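Local coordinates for protein phosphatidylserine synthase (Haemophilus influenzae, PDB 3HSI) that belongs to the phospholipase D superfamily of enzymes, carrying a phospholipase D active-site motif and a PLD-like domain, at residues N107-R115 with P203-R211; K39-R47 with E68-V76. All blocks are in the same frame, centred on the assembly; numbering follows the deposited sequence. Where two conformers were deposited one is given.

How the interactions relate
Both interactions lie away from the centre of the chain, about 22 Å from it for the centre of interaction 2 and 25 Å for that of interaction 1, and both are partly buried. Interaction 2 packs two helices, 35-48 and 64-79, against each other through an aliphatic seam with two short salt bridges, one at the N-terminal end and one beside the seam. Interaction 1 sets helix 107-118 against the irregular chain that follows strand 202-203; its apolar part is smaller, a cysteine sits among backbone carbonyls, and its two salt bridges are weak in geometry. The contacts are joined through Leu70 and Tyr74, which turn from interaction 2 onto Trp110, Gln114 and Arg115 of interaction 1, so that helix 64-79 packs against both helix 35-48 and helix 107-118.

Interaction 1 of 2, residues N107-R115 with P203-R211; sequences NADWYCEQR and PLDVTNRPR
Cys112 and Asp205 bring the two segments closest, their CA atoms 4.2 Å apart, where helix 107-118 meets the loop after strand 202-203. The thiol is packed against loop backbone: Cys112 SG lies 3.4 Å from Val206 O, and the edge of the Arg209 guanidinium comes alongside it, near the plane of that group.

Apolar contact centres on Tyr111 and Leu204, which also touch Ile89 of strand 84-90. The two side chains run side by side in the same direction, with Leu204 CB at the ring edge, 3.9 Å from Tyr111 CD2. Tyr111 CB rests against Asp205 CB, while its hydroxyl bonds Trp60 O and its ring stacks with Phe127. Separately, Ala108 CB sits over the centre of one face of the Arg209 guanidinium, 3.7 Å from Arg209 CZ.

Two ion pairs flank this packing. A bend at chi3 (-84°) folds Arg209 back to the helix, where Arg209 NH2 reaches Asp109 OD1 at 3.2 Å in a weak hydrogen bond with the group planes 52° apart. Arg115, extended, spans Asp205 and sets Arg115 NH1 3.1 Å from Asp205 OD1; this bond is also weak, and the placement of NH1 is less certain. The other carboxylate oxygen, Asp205 OD2, accepts from the backbone N-H groups of Met126 and Phe127, and Arg115 NE pairs with Asp123.

Asp205 thus joins three pieces of chain: its carboxylate is held by the backbone N-H groups at the start of strand 127-130 and probably draws Arg115 by charge, whereas Arg209 rests one face on Ala108 and meets Asp109 through a weak, bent bond.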
loop_
_atom_site.group_PDB
_atom_site.type_symbol
_atom_site.label_atom_id
_atom_site.label_comp_id
_atom_site.label_asym_id
_atom_site.label_seq_id
_atom_site.Cartn_x
_atom_site.Cartn_y
_atom_site.Cartn_z
ATOM N N ASN C 107 25.038 -1.165 -7.197
ATOM C CA ASN C 107 25.028 -2.040 -8.350
ATOM C C ASN C 107 25.016 -1.282 -9.683
ATOM O O ASN C 107 25.824 -1.589 -10.588
ATOM C CB ASN C 107 23.883 -3.050 -8.225
ATOM C CG ASN C 107 24.122 -4.048 -7.097
ATOM O OD1 ASN C 107 25.268 -4.235 -6.641
ATOM N ND2 ASN C 107 23.062 -4.722 -6.667
ATOM N N ALA C 108 24.140 -0.282 -9.791
ATOM C CA ALA C 108 24.117 0.605 -10.979
ATOM C C ALA C 108 25.493 1.273 -11.252
ATOM O O ALA C 108 25.988 1.258 -12.375
ATOM C CB ALA C 108 22.985 1.679 -10.860
ATOM N N ASP C 109 26.137 1.805 -10.218
ATOM C CA ASP C 109 27.466 2.406 -10.406
ATOM C C ASP C 109 28.415 1.363 -10.991
ATOM O O ASP C 109 29.153 1.649 -11.934
ATOM C CB ASP C 109 28.038 2.951 -9.095
ATOM C CG ASP C 109 27.234 4.081 -8.541
ATOM O OD1 ASP C 109 26.716 4.877 -9.344
ATOM O OD2 ASP C 109 27.136 4.202 -7.295
ATOM N N TRP C 110 28.357 0.149 -10.455
ATOM C CA TRP C 110 29.197 -0.950 -10.941
ATOM C C TRP C 110 28.904 -1.389 -12.414
ATOM O O TRP C 110 29.833 -1.667 -13.185
ATOM C CB TRP C 110 29.198 -2.117 -9.916
ATOM C CG TRP C 110 29.886 -3.384 -10.371
ATOM C CD1 TRP C 110 31.233 -3.585 -10.515
ATOM C CD2 TRP C 110 29.256 -4.621 -10.739
ATOM N NE1 TRP C 110 31.482 -4.874 -10.955
ATOM C CE2 TRP C 110 30.286 -5.524 -11.112
ATOM C CE3 TRP C 110 27.919 -5.060 -10.789
ATOM C CZ2 TRP C 110 30.021 -6.834 -11.521
ATOM C CZ3 TRP C 110 27.662 -6.370 -11.181
ATOM C CH2 TRP C 110 28.710 -7.238 -11.554
ATOM N N TYR C 111 27.640 -1.438 -12.813
ATOM C CA TYR C 111 27.317 -1.768 -14.193
ATOM C C TYR C 111 27.983 -0.769 -15.144
ATOM O O TYR C 111 28.548 -1.186 -16.148
ATOM C CB TYR C 111 25.807 -1.817 -14.459
ATOM C CG TYR C 111 24.949 -2.658 -13.522
ATOM C CD1 TYR C 111 25.368 -3.921 -13.075
ATOM C CD2 TYR C 111 23.677 -2.187 -13.100
ATOM C CE1 TYR C 111 24.574 -4.687 -12.212
ATOM C CE2 TYR C 111 22.875 -2.951 -12.247
ATOM C CZ TYR C 111 23.331 -4.198 -11.806
ATOM O OH TYR C 111 22.545 -4.955 -10.963
ATOM N N CYS C 112 27.946 0.532 -14.806
ATOM C CA CYS C 112 28.622 1.589 -15.604
ATOM C C CYS C 112 30.117 1.430 -15.652
ATOM O O CYS C 112 30.728 1.572 -16.710
ATOM C CB CYS C 112 28.403 2.949 -15.011
ATOM S SG CYS C 112 26.747 3.447 -15.026
ATOM N N GLU C 113 30.702 1.194 -14.482
ATOM C CA GLU C 113 32.105 0.946 -14.375
ATOM C C GLU C 113 32.516 -0.196 -15.327
ATOM O O GLU C 113 33.410 -0.022 -16.152
ATOM C CB GLU C 113 32.463 0.634 -12.924
ATOM C CG GLU C 113 33.878 0.094 -12.752
ATOM C CD GLU C 113 34.107 -0.593 -11.409
ATOM O OE1 GLU C 113 34.887 -1.565 -11.373
ATOM O OE2 GLU C 113 33.507 -0.173 -10.388
ATOM N N GLN C 114 31.853 -1.346 -15.219
ATOM C CA GLN C 114 32.116 -2.488 -16.108
ATOM C C GLN C 114 31.988 -2.163 -17.602
ATOM O O GLN C 114 32.853 -2.490 -18.376
ATOM C CB GLN C 114 31.223 -3.696 -15.738
ATOM C CG GLN C 114 31.515 -4.262 -14.345
ATOM C CD GLN C 114 33.014 -4.371 -14.066
ATOM O OE1 GLN C 114 33.699 -5.195 -14.643
ATOM N NE2 GLN C 114 33.514 -3.540 -13.179
ATOM N N ARG C 115 30.894 -1.532 -17.991
ATOM C CA ARG C 115 30.690 -1.113 -19.374
ATOM C C ARG C 115 31.813 -0.184 -19.904
ATOM O O ARG C 115 32.316 -0.378 -21.025
ATOM C CB ARG C 115 29.316 -0.460 -19.496
ATOM C CG ARG C 115 29.045 0.115 -20.850
ATOM C CD ARG C 115 27.628 0.608 -20.949
ATOM N NE ARG C 115 27.397 1.071 -22.307
ATOM C CZ ARG C 115 26.220 1.437 -22.776
ATOM N NH1 ARG C 115 25.165 1.396 -21.975
ATOM N NH2 ARG C 115 26.095 1.842 -24.037
ATOM N N PRO C 203 18.114 2.384 -18.793
ATOM C CA PRO C 203 19.377 1.665 -18.673
ATOM C C PRO C 203 20.071 2.088 -17.384
ATOM O O PRO C 203 20.078 3.268 -17.047
ATOM C CB PRO C 203 20.192 2.137 -19.898
ATOM C CG PRO C 203 19.547 3.399 -20.335
ATOM C CD PRO C 203 18.107 3.302 -19.951
ATOM N N LEU C 204 20.586 1.120 -16.644
ATOM C CA LEU C 204 21.310 1.399 -15.425
ATOM C C LEU C 204 22.817 1.453 -15.641
ATOM O O LEU C 204 23.550 1.852 -14.733
ATOM C CB LEU C 204 20.980 0.346 -14.373
ATOM C CG LEU C 204 19.560 0.419 -13.813
ATOM C CD1 LEU C 204 19.256 -0.865 -13.113
ATOM C CD2 LEU C 204 19.317 1.631 -12.903
ATOM N N ASP C 205 23.276 1.063 -16.830
ATOM C CA ASP C 205 24.694 1.043 -17.102
ATOM C C ASP C 205 25.172 2.309 -17.830
ATOM O O ASP C 205 26.128 2.256 -18.568
ATOM C CB ASP C 205 25.091 -0.231 -17.872
ATOM C CG ASP C 205 24.264 -0.442 -19.148
ATOM O OD1 ASP C 205 23.514 0.478 -19.567
ATOM O OD2 ASP C 205 24.392 -1.534 -19.750
ATOM N N VAL C 206 24.478 3.422 -17.630
ATOM C CA VAL C 206 24.958 4.724 -18.083
ATOM C C VAL C 206 24.977 5.697 -16.925
ATOM O O VAL C 206 24.230 5.536 -15.959
ATOM C CB VAL C 206 24.080 5.366 -19.230
ATOM C CG1 VAL C 206 24.148 4.555 -20.514
ATOM C CG2 VAL C 206 22.632 5.584 -18.788
ATOM N N THR C 207 25.779 6.751 -17.073
ATOM C CA THR C 207 26.005 7.727 -16.007
ATOM C C THR C 207 24.802 8.641 -15.827
ATOM O O THR C 207 24.470 9.036 -14.708
ATOM C CB THR C 207 27.286 8.579 -16.262
ATOM O OG1 THR C 207 27.214 9.180 -17.560
ATOM C CG2 THR C 207 28.530 7.720 -16.212
ATOM N N ASN C 208 24.177 8.962 -16.950
ATOM C CA ASN C 208 23.018 9.812 -16.965
ATOM C C ASN C 208 21.771 8.954 -16.793
ATOM O O ASN C 208 21.165 8.500 -17.771
ATOM C CB ASN C 208 22.976 10.650 -18.256
ATOM C CG ASN C 208 23.264 9.828 -19.511
ATOM O OD1 ASN C 208 24.171 8.994 -19.537
ATOM N ND2 ASN C 208 22.491 10.078 -20.565
ATOM N N ARG C 209 21.426 8.692 -15.537
ATOM C CA ARG C 209 20.152 8.034 -15.229
ATOM C C ARG C 209 19.235 9.085 -14.657
ATOM O O ARG C 209 19.666 9.879 -13.827
ATOM C CB ARG C 209 20.313 6.962 -14.162
ATOM C CG ARG C 209 21.268 5.886 -14.496
ATOM C CD ARG C 209 21.209 4.856 -13.422
ATOM N NE ARG C 209 22.041 5.173 -12.265
ATOM C CZ ARG C 209 23.366 5.032 -12.253
ATOM N NH1 ARG C 209 23.998 4.622 -13.351
ATOM N NH2 ARG C 209 24.064 5.301 -11.152
ATOM N N PRO C 210 17.960 9.075 -15.061
ATOM C CA PRO C 210 17.036 9.993 -14.394
ATOM C C PRO C 210 16.855 9.640 -12.901
ATOM O O PRO C 210 17.153 8.525 -12.482
ATOM C CB PRO C 210 15.744 9.827 -15.200
ATOM C CG PRO C 210 15.829 8.426 -15.764
ATOM C CD PRO C 210 17.289 8.199 -16.044
ATOM N N ARG C 211 16.423 10.608 -12.107
ATOM C CA ARG C 211 16.023 10.379 -10.728
ATOM C C ARG C 211 14.594 9.915 -10.747
ATOM O O ARG C 211 13.837 10.266 -11.650
ATOM C CB ARG C 211 16.104 11.662 -9.900
ATOM C CG ARG C 211 17.496 12.075 -9.525
ATOM C CD ARG C 211 17.796 13.455 -10.083
ATOM N NE ARG C 211 18.963 14.059 -9.429
ATOM C CZ ARG C 211 20.188 14.147 -9.957
ATOM N NH1 ARG C 211 20.441 13.686 -11.184
ATOM N NH2 ARG C 211 21.166 14.714 -9.251
#

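Interaction 2 of 2, residues K39-R47 with E68-V76; sequences KTQIIELIR and EILDEIYRV
Ile46 fits as a knob into the hole formed by Ile69, Glu72, Ile73 and Val76. Its two branches divide the work: Ile46 CD1 reaches Ile69 CG2 at 3.7 Å and also meets the end of Ile73, while Ile46 CG2 lies over the backbone of Glu72, 3.6 Å from Glu72 O, and touches Val76. Ile42 and Ile43 extend the seam to Ile69, with Ile43 CG1 3.8 Å from Ile69 CD1.

Beside this seam Arg47 grips Glu72 side-on with two nitrogens. Arg47 NE binds Glu72 OE1 at 2.9 Å, nearly straight (162°) but from above the carboxylate plane; Arg47 NH2 binds Glu72 OE2 at 2.8 Å on the syn side but tilted out of that plane, in a more bent bond. The bend of Glu72 at chi2 (-66°) turns the carboxylate to Arg47, and Ile43 CG2 covers one guanidinium face.

At the N-terminal side, extended Lys39 crosses Glu68 at about a right angle, Lys39 NZ lying 2.8 Å from Glu68 OE1. Gln166 bonds both groups, helping position the pair.

Farther out, Phe148 lies against Ile46. The axes of segments 39-47 and 68-76 run almost parallel (12°): helix 64-79 is the crossover of a beta-alpha-beta unit between parallel strands 52-56 and 84-90, with helix 35-48 packed alongside.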
loop_
_atom_site.group_PDB
_atom_site.type_symbol
_atom_site.label_atom_id
_atom_site.label_comp_id
_atom_site.label_asym_id
_atom_site.label_seq_id
_atom_site.Cartn_x
_atom_site.Cartn_y
_atom_site.Cartn_z
ATOM N N LYS C 39 24.891 -22.170 -10.460
ATOM C CA LYS C 39 26.030 -21.422 -10.944
ATOM C C LYS C 39 26.672 -22.090 -12.169
ATOM O O LYS C 39 26.964 -21.448 -13.163
ATOM C CB LYS C 39 27.081 -21.271 -9.856
ATOM C CG LYS C 39 28.256 -20.422 -10.344
ATOM C CD LYS C 39 29.322 -20.221 -9.308
ATOM C CE LYS C 39 30.479 -19.494 -9.908
ATOM N NZ LYS C 39 31.624 -19.449 -8.949
ATOM N N THR C 40 26.899 -23.388 -12.099
ATOM C CA THR C 40 27.513 -24.073 -13.233
ATOM C C THR C 40 26.657 -23.987 -14.505
ATOM O O THR C 40 27.178 -23.718 -15.583
ATOM C CB THR C 40 27.784 -25.502 -12.842
ATOM O OG1 THR C 40 28.478 -25.468 -11.588
ATOM C CG2 THR C 40 28.664 -26.209 -13.901
ATOM N N GLN C 41 25.349 -24.205 -14.365
ATOM C CA GLN C 41 24.426 -24.082 -15.489
ATOM C C GLN C 41 24.395 -22.681 -16.112
ATOM O O GLN C 41 24.533 -22.555 -17.320
ATOM C CB GLN C 41 23.003 -24.561 -15.133
ATOM C CG GLN C 41 22.811 -26.066 -15.246
ATOM C CD GLN C 41 23.449 -26.669 -16.489
ATOM O OE1 GLN C 41 23.177 -26.256 -17.606
ATOM N NE2 GLN C 41 24.326 -27.633 -16.287
ATOM N N ILE C 42 24.265 -21.644 -15.294
ATOM C CA ILE C 42 24.353 -20.256 -15.783
ATOM C C ILE C 42 25.590 -20.091 -16.675
ATOM O O ILE C 42 25.475 -19.708 -17.821
ATOM C CB ILE C 42 24.382 -19.211 -14.641
ATOM C CG1 ILE C 42 23.058 -19.207 -13.889
ATOM C CG2 ILE C 42 24.664 -17.788 -15.192
ATOM C CD1 ILE C 42 23.190 -18.562 -12.529
ATOM N N ILE C 43 26.755 -20.420 -16.149
ATOM C CA ILE C 43 27.991 -20.294 -16.897
ATOM C C ILE C 43 28.004 -21.058 -18.235
ATOM O O ILE C 43 28.337 -20.489 -19.274
ATOM C CB ILE C 43 29.197 -20.674 -16.041
ATOM C CG1 ILE C 43 29.312 -19.676 -14.882
ATOM C CG2 ILE C 43 30.482 -20.697 -16.909
ATOM C CD1 ILE C 43 30.449 -19.979 -13.884
ATOM N N GLU C 44 27.587 -22.317 -18.207
ATOM C CA GLU C 44 27.558 -23.168 -19.395
ATOM C C GLU C 44 26.580 -22.627 -20.469
ATOM O O GLU C 44 26.853 -22.659 -21.703
ATOM C CB GLU C 44 27.112 -24.556 -18.948
ATOM C CG GLU C 44 27.389 -25.639 -19.924
ATOM C CD GLU C 44 27.110 -27.025 -19.353
ATOM O OE1 GLU C 44 26.849 -27.140 -18.133
ATOM O OE2 GLU C 44 27.155 -28.005 -20.132
ATOM N N LEU C 45 25.447 -22.135 -19.992
ATOM C CA LEU C 45 24.424 -21.581 -20.867
ATOM C C LEU C 45 24.868 -20.256 -21.512
ATOM O O LEU C 45 24.600 -20.028 -22.715
ATOM C CB LEU C 45 23.090 -21.407 -20.113
ATOM C CG LEU C 45 22.367 -22.743 -19.894
ATOM C CD1 LEU C 45 21.106 -22.500 -19.093
ATOM C CD2 LEU C 45 22.087 -23.486 -21.241
ATOM N N ILE C 46 25.571 -19.414 -20.743
ATOM C CA ILE C 46 26.091 -18.148 -21.268
ATOM C C ILE C 46 27.136 -18.434 -22.351
ATOM O O ILE C 46 27.065 -17.851 -23.442
ATOM C CB ILE C 46 26.679 -17.240 -20.162
ATOM C CG1 ILE C 46 25.560 -16.656 -19.275
ATOM C CG2 ILE C 46 27.508 -16.087 -20.762
ATOM C CD1 ILE C 46 26.075 -16.057 -17.964
ATOM N N ARG C 47 28.065 -19.354 -22.065
ATOM C CA ARG C 47 29.154 -19.689 -23.007
ATOM C C ARG C 47 28.666 -20.250 -24.311
ATOM O O ARG C 47 29.339 -20.123 -25.328
ATOM C CB ARG C 47 30.144 -20.676 -22.405
ATOM C CG ARG C 47 30.975 -20.087 -21.292
ATOM C CD ARG C 47 31.808 -21.103 -20.535
ATOM N NE ARG C 47 32.686 -20.392 -19.618
ATOM C CZ ARG C 47 33.509 -20.964 -18.739
ATOM N NH1 ARG C 47 33.571 -22.280 -18.624
ATOM N NH2 ARG C 47 34.270 -20.207 -17.961
ATOM N N GLU C 68 31.962 -12.602 -11.822
ATOM C CA GLU C 68 32.258 -13.791 -12.610
ATOM C C GLU C 68 31.172 -13.981 -13.672
ATOM O O GLU C 68 31.480 -14.232 -14.842
ATOM C CB GLU C 68 32.329 -15.010 -11.714
ATOM C CG GLU C 68 32.949 -16.219 -12.402
ATOM C CD GLU C 68 33.062 -17.433 -11.496
ATOM O OE1 GLU C 68 32.899 -17.304 -10.253
ATOM O OE2 GLU C 68 33.317 -18.534 -12.042
ATOM N N ILE C 69 29.913 -13.792 -13.299
ATOM C CA ILE C 69 28.846 -13.983 -14.285
ATOM C C ILE C 69 28.896 -12.906 -15.354
ATOM O O ILE C 69 28.818 -13.222 -16.551
ATOM C CB ILE C 69 27.428 -14.105 -13.665
ATOM C CG1 ILE C 69 27.359 -15.253 -12.643
ATOM C CG2 ILE C 69 26.376 -14.310 -14.757
ATOM C CD1 ILE C 69 28.053 -16.559 -13.083
ATOM N N LEU C 70 29.064 -11.649 -14.941
ATOM C CA LEU C 70 29.099 -10.541 -15.906
ATOM C C LEU C 70 30.299 -10.652 -16.842
ATOM O O LEU C 70 30.191 -10.339 -18.030
ATOM C CB LEU C 70 29.073 -9.201 -15.196
ATOM C CG LEU C 70 28.889 -7.958 -16.064
ATOM C CD1 LEU C 70 27.676 -8.137 -16.987
ATOM C CD2 LEU C 70 28.743 -6.702 -15.204
ATOM N N ASP C 71 31.428 -11.117 -16.309
ATOM C CA ASP C 71 32.606 -11.452 -17.126
ATOM C C ASP C 71 32.327 -12.472 -18.222
ATOM O O ASP C 71 32.841 -12.326 -19.334
ATOM C CB ASP C 71 33.735 -11.986 -16.263
ATOM C CG ASP C 71 34.428 -10.903 -15.500
ATOM O OD1 ASP C 71 34.318 -9.723 -15.911
ATOM O OD2 ASP C 71 35.068 -11.218 -14.480
ATOM N N GLU C 72 31.552 -13.513 -17.892
ATOM C CA GLU C 72 31.117 -14.496 -18.884
ATOM C C GLU C 72 30.293 -13.860 -20.002
ATOM O O GLU C 72 30.497 -14.190 -21.177
ATOM C CB GLU C 72 30.352 -15.671 -18.263
ATOM C CG GLU C 72 31.173 -16.557 -17.317
ATOM C CD GLU C 72 32.278 -17.330 -17.993
ATOM O OE1 GLU C 72 32.266 -17.527 -19.233
ATOM O OE2 GLU C 72 33.199 -17.738 -17.259
ATOM N N ILE C 73 29.393 -12.939 -19.633
ATOM C CA ILE C 73 28.545 -12.224 -20.594
ATOM C C ILE C 73 29.392 -11.432 -21.580
ATOM O O ILE C 73 29.200 -11.532 -22.784
ATOM C CB ILE C 73 27.590 -11.205 -19.897
ATOM C CG1 ILE C 73 26.630 -11.918 -18.948
ATOM C CG2 ILE C 73 26.810 -10.350 -20.956
ATOM C CD1 ILE C 73 25.499 -12.626 -19.623
ATOM N N TYR C 74 30.322 -10.632 -21.051
ATOM C CA TYR C 74 31.128 -9.732 -21.866
ATOM C C TYR C 74 32.003 -10.556 -22.792
ATOM O O TYR C 74 32.236 -10.177 -23.924
ATOM C CB TYR C 74 31.979 -8.804 -20.989
ATOM C CG TYR C 74 31.260 -7.530 -20.608
ATOM C CD1 TYR C 74 31.299 -6.411 -21.450
ATOM C CD2 TYR C 74 30.567 -7.431 -19.415
ATOM C CE1 TYR C 74 30.640 -5.234 -21.125
ATOM C CE2 TYR C 74 29.892 -6.254 -19.080
ATOM C CZ TYR C 74 29.943 -5.160 -19.941
ATOM O OH TYR C 74 29.291 -4.006 -19.625
ATOM N N ARG C 75 32.467 -11.702 -22.305
ATOM C CA ARG C 75 33.279 -12.568 -23.129
ATOM C C ARG C 75 32.485 -13.078 -24.345
ATOM O O ARG C 75 32.991 -13.006 -25.467
ATOM C CB ARG C 75 33.875 -13.698 -22.286
ATOM C CG ARG C 75 34.663 -14.743 -23.053
ATOM C CD ARG C 75 35.053 -15.868 -22.084
ATOM N NE ARG C 75 35.449 -17.146 -22.700
ATOM C CZ ARG C 75 34.621 -18.019 -23.284
ATOM N NH1 ARG C 75 33.313 -17.759 -23.414
ATOM N NH2 ARG C 75 35.115 -19.155 -23.775
ATOM N N VAL C 76 31.248 -13.556 -24.143
ATOM C CA VAL C 76 30.482 -14.089 -25.274
ATOM C C VAL C 76 30.050 -12.976 -26.207
ATOM O O VAL C 76 30.015 -13.164 -27.432
ATOM C CB VAL C 76 29.260 -14.979 -24.893
ATOM C CG1 VAL C 76 29.747 -16.280 -24.380
ATOM C CG2 VAL C 76 28.308 -14.285 -23.910
#